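Local coordinates for protein quinoline 2-oxidoreductase small subunit (Pseudomonas putida, PDB 1T3Q) that carries two [2Fe-2S] clusters that probably pass electrons from the molybdenum site to FAD in an enzyme that oxidises quinoline, at residues His30-Leu35 with Thr44-Glu49; Ser55-Ile60 with Met114-Arg119. All blocks are in the same frame, centred on the assembly; numbering follows the deposited sequence.

Contact 1 (His30-Leu35 with Thr44-Glu49); sequences HLADAL and TKIGCE. With FES (Fe2/s2 (inorganic) cluster), chain H.
His-30 and Glu-49 meet through a histidine-carboxylate hydrogen bond. His-30 NE2 donates to Glu-49 OE1 at 2.9 Å, and the N-H points almost straight at the oxygen (170°). OE1 lies in the ring plane and receives the proton on its anti lone pair. The carboxylate is turned 81° from the ring, so OE1 comes in at the ring edge with its own group nearly perpendicular. The other ring nitrogen is used as well. His-30 is the N-cap of helix 31-39, and its ND1 accepts from Asp-33 N at 3.0 Å. The first torsion (chi1 50°) sets the ring between the backbone N and the carbonyl carbon, and this folds ND1 back over the first turn. Two in-plane bonds therefore fix the ring's rotation. Replacing the ring by an alanine is likely to leave Asp-33 N without its capping acceptor and Glu-49 OE1 with one partner fewer.

OE1 has a second partner, Lys-2 of the medium subunit, which also forms a salt bridge with Asp-33 OD1. This lysine probably offsets the two acids, whose OD1 and OE1 are 4.3 Å apart.

Ile-46 fills the middle of the contact. Its CG1 branch is extended and runs from the cluster loop toward the helix. CG1 packs on Ala-32 CB at 4.0 Å. CD1 meets the ring edge at His-30 CE1 (3.8 Å) and lies tightly against Asp-33 OD2, at 3.0 Å. Its other branch faces the cluster, with CG2 3.9 Å from sulfide S2. Farther along, Leu-35 CD1 lies against Thr-44 OG1 at 4.1 Å.

Helix 31-39 thus backs the cluster-binding loop that follows it. Leu-31 and Leu-35 pack on strand 57-60, and Ala-32 rests on the loop at Ser-67.

Contact 2 (Ser55-Ile60 with Met114-Arg119); sequences SCTILI and MLATAR. With FES (Fe2/s2 (inorganic) cluster), chain H.
The interface between the two [2Fe-2S] domains is built here from strand 57-60 of the first and helix 111-124 of the second. Thr-57 and Leu-59 face the helix, and Ala-116 is the helix residue at the centre. The axes of strand 57-60 and the helix segment 114-119 come within 7.0 Å, with their directions 43° apart. The small Ala-116 side chain suits this close approach. Its CB lies 3.4 Å from Thr-57 O and 3.8 Å from Thr-57 CG2.

The threonine methyl does the touching. CG2 is anti to the backbone N and points at the helix, where it also meets Thr-117 OG1 at 3.9 Å. The hydroxyls have other partners: Thr-57 OG1 bonds to Gly-54 O, and Thr-117 OG1 to Asn-140 OD1.

Leu-59 uses both methyls. CD2 sits against Ala-116 O at 3.7 Å. CD1 lies over one face of the Arg-119 guanidinium, 3.6 Å from NH2. The arginine chain bends at chi3 (65°), which brings its flat end across the leucine. NH2 is also held by a salt bridge to Glu-81, whose backbone pairs with that of Leu-59 in the sheet. The guanidinium is thus tied to a neighbouring strand and has Leu-59 over one of its faces. No hydrogen bond crosses between the two segments.

Ile-58 points away from helix 111-124, on the side of helix 31-39. Just before the strand, Cys-56 SG binds iron FE2 at 2.3 Å, and Cys-68 is the second cysteine on that iron. A plant-type [2Fe-2S] ferredoxin (beta-grasp) sheet with its cluster loop, covered on one side by a helix of a second, helical [2Fe-2S] domain, is the arrangement known from iron-sulfur subunits of the molybdenum hydroxylase family.

The two contacts share the first cluster and lie with their centres 12 Å apart. Each brings one cysteine to a different iron: Cys-48 to FE1, which Cys-53 also binds, and Cys-56 to FE2. They meet directly where the cluster loop folds back. Ser-55 OG lies 2.9 Å from Lys-45 O, a probable but weak hydrogen bond. Ile-58 CG2 packs on Thr-44 OG1 at 3.6 Å. Strand 57-60 is the common element, with helix 31-39 on one face and helix 111-124 on the other. The side chains of Glu-49 and Thr-57 are each about 10 Å from the FAD. The second cluster is about 12 Å from the Thr-57 side chain.

Contact 1 (His30-Leu35 with Thr44-Glu49)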
# COMPACT_ATOMS: atom_id res chain seq x y z
N HIS A 30 3.08 17.46 21.21
CA HIS A 30 3.98 18.51 20.74
C HIS A 30 3.72 18.80 19.26
O HIS A 30 3.03 18.04 18.57
CB HIS A 30 5.46 18.19 21.01
CG HIS A 30 5.92 16.82 20.57
ND1 HIS A 30 5.80 16.37 19.28
CD2 HIS A 30 6.59 15.86 21.25
CE1 HIS A 30 6.38 15.19 19.17
NE2 HIS A 30 6.87 14.86 20.35
N LEU A 31 4.24 19.93 18.79
CA LEU A 31 4.04 20.37 17.42
C LEU A 31 4.53 19.39 16.36
O LEU A 31 3.89 19.22 15.32
CB LEU A 31 4.70 21.74 17.22
CG LEU A 31 4.48 22.42 15.87
CD1 LEU A 31 3.00 22.46 15.53
CD2 LEU A 31 5.07 23.83 15.91
N ALA A 32 5.67 18.74 16.62
CA ALA A 32 6.21 17.77 15.67
C ALA A 32 5.17 16.68 15.41
O ALA A 32 4.86 16.38 14.26
CB ALA A 32 7.50 17.16 16.22
N ASP A 33 4.63 16.09 16.48
CA ASP A 33 3.61 15.05 16.33
C ASP A 33 2.33 15.58 15.66
O ASP A 33 1.73 14.89 14.85
CB ASP A 33 3.25 14.45 17.70
CG ASP A 33 4.20 13.34 18.14
OD1 ASP A 33 4.05 12.85 19.28
OD2 ASP A 33 5.10 12.95 17.36
N ALA A 34 1.92 16.80 16.01
CA ALA A 34 0.71 17.36 15.41
C ALA A 34 0.87 17.55 13.91
O ALA A 34 -0.02 17.18 13.13
CB ALA A 34 0.35 18.68 16.08
N LEU A 35 2.00 18.12 13.50
CA LEU A 35 2.25 18.34 12.08
C LEU A 35 2.22 16.99 11.35
O LEU A 35 1.57 16.84 10.33
CB LEU A 35 3.62 19.00 11.87
CG LEU A 35 3.74 20.47 12.30
CD1 LEU A 35 5.19 20.91 12.26
CD2 LEU A 35 2.89 21.34 11.38
N THR A 44 8.60 16.57 8.68
CA THR A 44 9.27 16.90 9.94
C THR A 44 9.53 15.58 10.65
O THR A 44 8.60 14.80 10.89
CB THR A 44 8.36 17.82 10.81
OG1 THR A 44 8.12 19.05 10.11
CG2 THR A 44 9.04 18.13 12.14
N LYS A 45 10.79 15.32 10.99
CA LYS A 45 11.18 14.07 11.63
C LYS A 45 11.51 14.20 13.11
O LYS A 45 11.89 15.27 13.58
CB LYS A 45 12.40 13.46 10.92
CG LYS A 45 12.28 13.31 9.40
CD LYS A 45 11.06 12.50 8.97
CE LYS A 45 11.06 12.29 7.46
NZ LYS A 45 9.77 11.75 6.96
N ILE A 46 11.37 13.09 13.83
CA ILE A 46 11.64 13.05 15.26
C ILE A 46 12.77 12.06 15.55
O ILE A 46 12.65 10.87 15.25
CB ILE A 46 10.39 12.61 16.03
CG1 ILE A 46 9.24 13.58 15.76
CG2 ILE A 46 10.69 12.55 17.52
CD1 ILE A 46 7.91 13.14 16.36
N GLY A 47 13.85 12.55 16.14
CA GLY A 47 14.97 11.68 16.45
C GLY A 47 15.35 11.58 17.92
O GLY A 47 16.15 10.72 18.29
N CYS A 48 14.79 12.45 18.77
CA CYS A 48 15.13 12.42 20.19
C CYS A 48 14.06 12.97 21.13
O CYS A 48 13.95 12.52 22.27
CB CYS A 48 16.43 13.18 20.45
SG CYS A 48 16.27 15.00 20.38
N GLU A 49 13.28 13.95 20.66
CA GLU A 49 12.23 14.57 21.47
C GLU A 49 12.78 15.23 22.73
O GLU A 49 12.07 15.38 23.74
CB GLU A 49 11.15 13.54 21.82
CG GLU A 49 10.27 13.17 20.62
CD GLU A 49 9.29 12.03 20.89
OE1 GLU A 49 8.07 12.26 20.74
OE2 GLU A 49 9.74 10.92 21.23
FE1 FES H . 15.45 15.85 18.27
FE2 FES H . 13.36 17.60 18.24
S1 FES H . 15.40 18.14 18.59
S2 FES H . 13.33 15.35 17.79

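Contact 2 (Ser55-Ile60 with Met114-Arg119)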
# COMPACT_ATOMS: atom_id res chain seq x y z
N SER A 55 16.43 17.26 14.29
CA SER A 55 15.71 16.69 13.16
C SER A 55 14.30 17.24 12.96
O SER A 55 13.75 17.15 11.86
CB SER A 55 15.62 15.16 13.30
OG SER A 55 14.68 14.81 14.29
N CYS A 56 13.71 17.79 14.03
CA CYS A 56 12.35 18.33 13.99
C CYS A 56 12.36 19.84 13.81
O CYS A 56 11.32 20.49 13.97
CB CYS A 56 11.63 18.04 15.30
SG CYS A 56 12.34 19.00 16.66
N THR A 57 13.52 20.40 13.50
CA THR A 57 13.63 21.84 13.34
C THR A 57 12.78 22.37 12.20
O THR A 57 12.86 21.88 11.07
CB THR A 57 15.10 22.25 13.12
OG1 THR A 57 15.90 21.79 14.22
CG2 THR A 57 15.23 23.78 13.03
N ILE A 58 11.95 23.37 12.50
CA ILE A 58 11.10 24.01 11.50
C ILE A 58 11.19 25.51 11.70
O ILE A 58 11.83 25.97 12.64
CB ILE A 58 9.62 23.58 11.64
CG1 ILE A 58 9.10 23.96 13.03
CG2 ILE A 58 9.48 22.08 11.39
CD1 ILE A 58 7.64 23.65 13.25
N LEU A 59 10.58 26.29 10.82
CA LEU A 59 10.62 27.74 10.98
C LEU A 59 9.25 28.21 11.46
O LEU A 59 8.22 27.88 10.86
CB LEU A 59 10.97 28.44 9.67
CG LEU A 59 12.32 28.10 9.02
CD1 LEU A 59 12.48 28.90 7.73
CD2 LEU A 59 13.45 28.43 9.97
N ILE A 60 9.25 28.97 12.55
CA ILE A 60 8.02 29.53 13.09
C ILE A 60 8.21 31.04 13.05
O ILE A 60 9.10 31.60 13.70
CB ILE A 60 7.77 29.04 14.54
CG1 ILE A 60 7.54 27.52 14.51
CG2 ILE A 60 6.56 29.74 15.13
CD1 ILE A 60 7.16 26.91 15.85
N MET A 114 18.11 20.12 8.70
CA MET A 114 19.28 20.79 8.13
C MET A 114 18.85 21.98 7.28
O MET A 114 19.38 23.07 7.41
CB MET A 114 20.08 19.82 7.25
CG MET A 114 20.86 18.76 8.00
SD MET A 114 22.17 19.48 8.99
CE MET A 114 22.64 18.02 10.00
N LEU A 115 17.87 21.75 6.41
CA LEU A 115 17.36 22.79 5.52
C LEU A 115 16.78 23.99 6.27
O LEU A 115 16.98 25.14 5.87
CB LEU A 115 16.31 22.20 4.57
CG LEU A 115 16.84 21.20 3.54
CD1 LEU A 115 15.69 20.48 2.86
CD2 LEU A 115 17.69 21.93 2.51
N ALA A 116 16.05 23.71 7.36
CA ALA A 116 15.45 24.78 8.15
C ALA A 116 16.54 25.69 8.71
O ALA A 116 16.49 26.91 8.55
CB ALA A 116 14.62 24.17 9.30
N THR A 117 17.54 25.10 9.35
CA THR A 117 18.63 25.89 9.91
C THR A 117 19.40 26.61 8.81
O THR A 117 19.74 27.79 8.95
CB THR A 117 19.60 25.01 10.74
OG1 THR A 117 18.88 24.39 11.80
CG2 THR A 117 20.71 25.87 11.34
N ALA A 118 19.67 25.92 7.70
CA ALA A 118 20.41 26.53 6.60
C ALA A 118 19.67 27.74 6.04
O ALA A 118 20.29 28.77 5.75
CB ALA A 118 20.65 25.51 5.50
N ARG A 119 18.35 27.63 5.88
CA ARG A 119 17.57 28.75 5.36
C ARG A 119 17.73 29.96 6.27
O ARG A 119 17.93 31.08 5.80
CB ARG A 119 16.09 28.39 5.25
CG ARG A 119 15.74 27.36 4.19
CD ARG A 119 14.24 27.30 4.02
NE ARG A 119 13.72 28.56 3.49
CZ ARG A 119 12.47 28.98 3.61
NH1 ARG A 119 12.10 30.14 3.09
NH2 ARG A 119 11.57 28.24 4.26
FE1 FES H . 15.45 15.85 18.27
FE2 FES H . 13.36 17.60 18.24
S1 FES H . 15.40 18.14 18.59
S2 FES H . 13.33 15.35 17.79